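Side-chain contacts in uncharacterized protein (Escherichia coli O157:H7, PDB 4R29), which probably methylates a zinc-finger cysteine of the host proteins TAB2 and TAB3 with S-adenosylmethionine as methyl donor, thereby shutting down NF-kappa-B activation: residues I194-G199 with G207-Y212; S71-M76 with T101-K106. The protein carries 1 engineered substitution. All blocks are in the same frame, centred on the assembly; numbering follows the deposited sequence.

Interaction 1 (I194-G199 with G207-Y212). With SAM (S-adenosylmethionine), chain E.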
loop_
_atom_site.group_PDB
_atom_site.type_symbol
_atom_site.label_atom_id
_atom_site.label_comp_id
_atom_site.label_asym_id
_atom_site.label_seq_id
_atom_site.Cartn_x
_atom_site.Cartn_y
_atom_site.Cartn_z
ATOM N N ILE A 194 -8.929 -11.715 -10.758
ATOM C CA ILE A 194 -8.651 -10.272 -10.724
ATOM C C ILE A 194 -7.231 -9.841 -11.100
ATOM O O ILE A 194 -6.950 -8.643 -11.163
ATOM C CB ILE A 194 -9.009 -9.671 -9.355
ATOM C CG1 ILE A 194 -8.406 -10.513 -8.227
ATOM C CG2 ILE A 194 -10.521 -9.558 -9.196
ATOM C CD1 ILE A 194 -6.992 -10.161 -7.891
ATOM N N ALA A 195 -6.342 -10.796 -11.362
ATOM C CA ALA A 195 -4.919 -10.475 -11.469
ATOM C C ALA A 195 -4.607 -9.590 -12.680
ATOM O O ALA A 195 -3.843 -8.648 -12.564
ATOM C CB ALA A 195 -4.050 -11.745 -11.474
ATOM N N ARG A 196 -5.197 -9.892 -13.832
ATOM C CA ARG A 196 -4.962 -9.097 -15.039
ATOM C C ARG A 196 -5.461 -7.674 -14.845
ATOM O O ARG A 196 -4.788 -6.704 -15.207
ATOM C CB ARG A 196 -5.629 -9.719 -16.274
ATOM C CG ARG A 196 -5.509 -8.841 -17.524
ATOM C CD ARG A 196 -5.932 -9.560 -18.812
ATOM N NE ARG A 196 -5.148 -10.760 -19.082
ATOM C CZ ARG A 196 -3.986 -10.790 -19.734
ATOM N NH1 ARG A 196 -3.426 -9.672 -20.184
ATOM N NH2 ARG A 196 -3.367 -11.948 -19.925
ATOM N N GLU A 197 -6.643 -7.554 -14.257
ATOM C CA GLU A 197 -7.189 -6.248 -13.934
ATOM C C GLU A 197 -6.278 -5.454 -12.968
ATOM O O GLU A 197 -6.055 -4.262 -13.162
ATOM C CB GLU A 197 -8.620 -6.392 -13.402
ATOM C CG GLU A 197 -9.592 -6.983 -14.420
ATOM C CD GLU A 197 -9.541 -8.525 -14.538
ATOM O OE1 GLU A 197 -8.696 -9.203 -13.902
ATOM O OE2 GLU A 197 -10.388 -9.068 -15.279
ATOM N N MET A 198 -5.732 -6.114 -11.950
ATOM C CA MET A 198 -4.736 -5.469 -11.084
ATOM C C MET A 198 -3.487 -5.043 -11.842
ATOM O O MET A 198 -2.998 -3.940 -11.650
ATOM C CB MET A 198 -4.276 -6.405 -9.981
ATOM C CG MET A 198 -5.373 -7.056 -9.217
ATOM S SD MET A 198 -5.316 -6.507 -7.525
ATOM C CE MET A 198 -5.689 -4.791 -7.890
ATOM N N GLY A 199 -2.940 -5.942 -12.657
ATOM C CA GLY A 199 -1.739 -5.638 -13.407
ATOM C C GLY A 199 -1.906 -4.343 -14.188
ATOM O O GLY A 199 -1.035 -3.460 -14.185
ATOM N N GLY A 207 3.250 -7.443 -21.392
ATOM C CA GLY A 207 4.023 -8.672 -21.405
ATOM C C GLY A 207 4.213 -9.308 -20.038
ATOM O O GLY A 207 4.119 -10.532 -19.886
ATOM N N GLU A 208 4.492 -8.491 -19.030
ATOM C CA GLU A 208 4.657 -9.023 -17.681
ATOM C C GLU A 208 3.346 -9.550 -17.106
ATOM O O GLU A 208 3.337 -10.524 -16.354
ATOM C CB GLU A 208 5.249 -7.966 -16.765
ATOM C CG GLU A 208 6.652 -7.537 -17.188
ATOM C CD GLU A 208 7.197 -6.460 -16.293
ATOM O OE1 GLU A 208 6.380 -5.632 -15.829
ATOM O OE2 GLU A 208 8.427 -6.448 -16.052
ATOM N N ILE A 209 2.246 -8.914 -17.479
ATOM C CA ILE A 209 0.928 -9.358 -17.046
ATOM C C ILE A 209 0.559 -10.715 -17.682
ATOM O O ILE A 209 0.063 -11.621 -16.994
ATOM C CB ILE A 209 -0.155 -8.302 -17.353
ATOM C CG1 ILE A 209 0.185 -6.944 -16.697
ATOM C CG2 ILE A 209 -1.522 -8.806 -16.920
ATOM C CD1 ILE A 209 -0.716 -5.766 -17.192
ATOM N N ASP A 210 0.806 -10.859 -18.985
ATOM C CA ASP A 210 0.586 -12.143 -19.654
ATOM C C ASP A 210 1.389 -13.213 -18.958
ATOM O O ASP A 210 0.884 -14.280 -18.625
ATOM C CB ASP A 210 1.026 -12.107 -21.110
ATOM C CG ASP A 210 0.113 -11.288 -21.973
ATOM O OD1 ASP A 210 -1.054 -11.080 -21.592
ATOM O OD2 ASP A 210 0.570 -10.853 -23.048
ATOM N N SER A 211 2.656 -12.926 -18.741
ATOM C CA SER A 211 3.522 -13.891 -18.109
ATOM C C SER A 211 3.004 -14.284 -16.709
ATOM O O SER A 211 3.151 -15.429 -16.290
ATOM C CB SER A 211 4.950 -13.350 -18.078
ATOM O OG SER A 211 5.769 -14.149 -17.255
ATOM N N TYR A 212 2.378 -13.346 -15.995
ATOM C CA TYR A 212 1.841 -13.671 -14.670
ATOM C C TYR A 212 0.575 -14.538 -14.767
ATOM O O TYR A 212 0.389 -15.453 -13.979
ATOM C CB TYR A 212 1.586 -12.408 -13.841
ATOM C CG TYR A 212 1.093 -12.668 -12.432
ATOM C CD1 TYR A 212 1.979 -12.852 -11.378
ATOM C CD2 TYR A 212 -0.260 -12.726 -12.156
ATOM C CE1 TYR A 212 1.519 -13.079 -10.077
ATOM C CE2 TYR A 212 -0.726 -12.945 -10.872
ATOM C CZ TYR A 212 0.163 -13.115 -9.842
ATOM O OH TYR A 212 -0.325 -13.339 -8.579
HETATM N N SAM E . 3.496 -3.230 -4.639
HETATM C CA SAM E . 2.864 -3.498 -5.932
HETATM C C SAM E . 2.625 -2.214 -6.719
HETATM O O SAM E . 2.475 -2.270 -7.944
HETATM O OXT SAM E . 2.551 -1.118 -6.137
HETATM C CB SAM E . 1.526 -4.216 -5.787
HETATM C CG SAM E . 1.632 -5.673 -5.365
HETATM S SD SAM E . 0.128 -6.645 -5.703
HETATM C CE SAM E . 0.771 -8.223 -5.088
HETATM C "C5'" SAM E . 0.359 -6.953 -7.471
HETATM C "C4'" SAM E . -0.827 -7.728 -8.037
HETATM O "O4'" SAM E . -0.915 -7.533 -9.437
HETATM C "C3'" SAM E . -0.704 -9.229 -7.796
HETATM O "O3'" SAM E . -1.362 -9.621 -6.606
HETATM C "C2'" SAM E . -1.346 -9.836 -9.024
HETATM O "O2'" SAM E . -2.687 -10.063 -8.701
HETATM C "C1'" SAM E . -1.299 -8.736 -10.083
HETATM N N9 SAM E . -0.279 -8.954 -11.128
HETATM C C8 SAM E . -0.501 -8.952 -12.478
HETATM N N7 SAM E . 0.665 -9.142 -13.122
HETATM C C5 SAM E . 1.640 -9.259 -12.193
HETATM C C6 SAM E . 3.007 -9.461 -12.307
HETATM N N6 SAM E . 3.568 -9.578 -13.506
HETATM N N1 SAM E . 3.772 -9.542 -11.167
HETATM C C2 SAM E . 3.180 -9.410 -9.923
HETATM N N3 SAM E . 1.819 -9.205 -9.814
HETATM C C4 SAM E . 1.059 -9.129 -10.934
#
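The adenine end of the S-adenosylmethionine site is walled by a helical hairpin, in which Ala195 and Gly199 of one helix face Tyr212 and Ile209 of the next. The two short segments run antiparallel, at 162°, with their axes 9.7 Å apart. Tyr212 lays one ring face over the adenine, SAM C4 lying 3.7 Å above the ring plane, over its centre, while Ala195 CB meets the ring edge at CE2 (3.6 Å). An alanine suits this place because its one methyl touches both that edge and the ribose hydroxyl O2'. The Tyr212 chi1 of -177°, which sets CG opposite the backbone N, lays the ring along the base and brings CE2 and OH up to SAM C2'; the hydroxyl hydrogen-bonds Glu191, which also holds SAM. The exocyclic SAM N6 makes a weak hydrogen bond to Glu208 O (3.0 Å), leaving the Glu208 carboxylate to Arg89 N and Ser88 OG. Beside the base, Ile209 CD1 packs 3.5 Å from Gly199 C; glycine, having no side chain, lets the isoleucine come down on bare backbone. On the more exposed side, Arg196 bends at chi3 and sends both NH1 (3.1 Å) and NH2 (3.0 Å) to Asp210 OD1. The oxygen lies in the guanidinium plane, but the carboxylate is turned by 50° against it; NH2 approaches the anti lone pair of OD1, whereas NH1 meets it nearly along its C-O direction. Ile209 CG2 sits over one guanidinium face. Apolar wall within, salt bridge on the more exposed flank: the hairpin forms the adenine-binding part of this methyltransferase's cofactor pocket.

Interaction 2 (S71-M76 with T101-K106)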
loop_
_atom_site.group_PDB
_atom_site.type_symbol
_atom_site.label_atom_id
_atom_site.label_comp_id
_atom_site.label_asym_id
_atom_site.label_seq_id
_atom_site.Cartn_x
_atom_site.Cartn_y
_atom_site.Cartn_z
ATOM N N SER A 71 13.372 13.807 3.137
ATOM C CA SER A 71 14.304 14.497 2.248
ATOM C C SER A 71 14.517 13.688 0.990
ATOM O O SER A 71 14.494 14.220 -0.119
ATOM C CB SER A 71 15.655 14.700 2.932
ATOM O OG SER A 71 15.522 15.629 3.984
ATOM N N TYR A 72 14.771 12.401 1.179
ATOM C CA TYR A 72 14.918 11.478 0.066
ATOM C C TYR A 72 13.710 11.584 -0.875
ATOM O O TYR A 72 13.875 11.648 -2.086
ATOM C CB TYR A 72 15.087 10.057 0.611
ATOM C CG TYR A 72 14.861 8.925 -0.378
ATOM C CD1 TYR A 72 15.323 8.997 -1.681
ATOM C CD2 TYR A 72 14.217 7.768 0.009
ATOM C CE1 TYR A 72 15.131 7.948 -2.578
ATOM C CE2 TYR A 72 14.023 6.723 -0.872
ATOM C CZ TYR A 72 14.480 6.817 -2.161
ATOM O OH TYR A 72 14.287 5.762 -3.028
ATOM N N MET A 73 12.502 11.610 -0.316
ATOM C CA MET A 73 11.288 11.665 -1.130
ATOM C C MET A 73 11.137 12.982 -1.897
ATOM O O MET A 73 10.686 13.013 -3.053
ATOM C CB MET A 73 10.059 11.419 -0.260
ATOM C CG MET A 73 9.930 9.977 0.218
ATOM S SD MET A 73 8.522 9.783 1.317
ATOM C CE MET A 73 8.645 8.044 1.754
ATOM N N LYS A 74 11.529 14.067 -1.245
ATOM C CA LYS A 74 11.433 15.399 -1.830
ATOM C C LYS A 74 12.378 15.532 -3.005
ATOM O O LYS A 74 12.037 16.138 -4.015
ATOM C CB LYS A 74 11.718 16.459 -0.769
ATOM C CG LYS A 74 10.563 16.669 0.206
ATOM C CD LYS A 74 10.857 17.816 1.164
ATOM C CE LYS A 74 12.122 17.541 1.976
ATOM N NZ LYS A 74 12.446 18.701 2.857
ATOM N N THR A 75 13.564 14.942 -2.876
ATOM C CA THR A 75 14.508 14.904 -3.979
ATOM C C THR A 75 13.924 14.142 -5.181
ATOM O O THR A 75 14.054 14.584 -6.326
ATOM C CB THR A 75 15.875 14.278 -3.549
ATOM O OG1 THR A 75 16.398 14.976 -2.402
ATOM C CG2 THR A 75 16.895 14.372 -4.699
ATOM N N MET A 76 13.275 13.003 -4.924
ATOM C CA MET A 76 12.755 12.182 -6.021
ATOM C C MET A 76 11.380 12.648 -6.500
ATOM O O MET A 76 10.905 12.216 -7.536
ATOM C CB MET A 76 12.679 10.713 -5.608
ATOM C CG MET A 76 13.995 10.126 -5.111
ATOM S SD MET A 76 15.324 10.417 -6.282
ATOM C CE MET A 76 14.670 9.706 -7.798
ATOM N N THR A 101 7.785 4.839 -7.588
ATOM C CA THR A 101 7.258 4.957 -8.941
ATOM C C THR A 101 6.062 5.921 -8.983
ATOM O O THR A 101 5.719 6.465 -10.026
ATOM C CB THR A 101 6.812 3.569 -9.495
ATOM O OG1 THR A 101 5.976 2.925 -8.528
ATOM C CG2 THR A 101 8.006 2.665 -9.793
ATOM N N VAL A 102 5.406 6.118 -7.849
ATOM C CA VAL A 102 4.292 7.040 -7.836
ATOM C C VAL A 102 4.776 8.480 -7.589
ATOM O O VAL A 102 4.383 9.393 -8.316
ATOM C CB VAL A 102 3.210 6.620 -6.818
ATOM C CG1 VAL A 102 2.123 7.658 -6.748
ATOM C CG2 VAL A 102 2.641 5.243 -7.188
ATOM N N ILE A 103 5.641 8.677 -6.589
ATOM C CA ILE A 103 6.105 10.024 -6.257
ATOM C C ILE A 103 7.011 10.618 -7.345
ATOM O O ILE A 103 7.063 11.830 -7.520
ATOM C CB ILE A 103 6.751 10.129 -4.851
ATOM C CG1 ILE A 103 8.189 9.595 -4.828
ATOM C CG2 ILE A 103 5.867 9.455 -3.776
ATOM C CD1 ILE A 103 8.908 9.873 -3.495
ATOM N N SER A 104 7.682 9.765 -8.103
ATOM C CA SER A 104 8.497 10.238 -9.215
ATOM C C SER A 104 7.633 10.469 -10.457
ATOM O O SER A 104 8.133 10.847 -11.510
ATOM C CB SER A 104 9.593 9.222 -9.534
ATOM O OG SER A 104 9.033 8.015 -10.051
ATOM N N GLY A 105 6.338 10.202 -10.340
ATOM C CA GLY A 105 5.409 10.432 -11.433
ATOM C C GLY A 105 5.379 9.392 -12.552
ATOM O O GLY A 105 4.763 9.621 -13.593
ATOM N N LYS A 106 6.026 8.249 -12.355
ATOM C CA LYS A 106 6.030 7.202 -13.383
ATOM C C LYS A 106 4.646 6.594 -13.598
ATOM O O LYS A 106 4.321 6.149 -14.697
ATOM C CB LYS A 106 6.980 6.068 -13.018
ATOM C CG LYS A 106 8.441 6.342 -13.244
ATOM C CD LYS A 106 9.196 5.027 -13.193
ATOM C CE LYS A 106 10.655 5.259 -13.041
ATOM N NZ LYS A 106 10.860 6.269 -11.951
#
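Ile103, last residue of helix 95-103, reaches over to Met73 and Met76 at the end of helix 59-76, just before its own helix is closed by a Schellman motif at Gly105. Apolar packing centres on Ile103 CD1. This methyl rests 3.8 Å from Met73 CB and 3.6 Å from Met73 O, touching the methionine near its root, and the two side chains cross at about a right angle. Ile103 CG1 stands between the backbone N and the carbonyl carbon (chi1 78°), and chi2 near 180° (172°), an extended CG1-CD1 end, places CD1 against Met73. The unbranched Met73 chain, extended beyond CG, runs on to Leu125 and Leu128, which also receive Ile103; a long flexible side chain and a branched one thus share one buried apolar cluster. Met76 CB adds a looser contact at 4.4 Å from Ile103 CD1.

Polar contact across the two segments comes from the backbone. Ser104 CA points its hydrogen at Met76 O, 3.5 Å away, a CA-H...O contact, and Ser104 CB lies near the same oxygen. Ser104 is small enough to sit close to this helix end, and its OG is occupied by Leu100 O in the preceding turn, with Lys106 NZ as a weak donor to it.

Within 101-106 the turn itself is fixed by main-chain bonding. Glycine suits position 105, whose phi is positive (79°), and one of the bonds leading back into the last turn is Gly105 N to Val102 O, at 2.9 Å.

In the fold
From the N terminus, helix 59-76 comes first, and interaction 2 closes the 24-residue connection between its end and the end of helix 95-103. The chain then leads through Arg107, a cofactor-binding residue, into strand 109-114, the three-stranded antiparallel sheet and the long helix 155-181. Only afterwards does interaction 1 close a much shorter loop of seven residues, between helices 186-201 and 206-219. The two contacts therefore follow in series, neither nesting nor crossing, with centres 25 Å apart. Interaction 2 joins helices 59-76 and 95-103, in the first half of the chain; interaction 1 pairs the last two helices. S-adenosylmethionine bridges these regions, being held by Ser98 and Arg107 as well as by interaction 1.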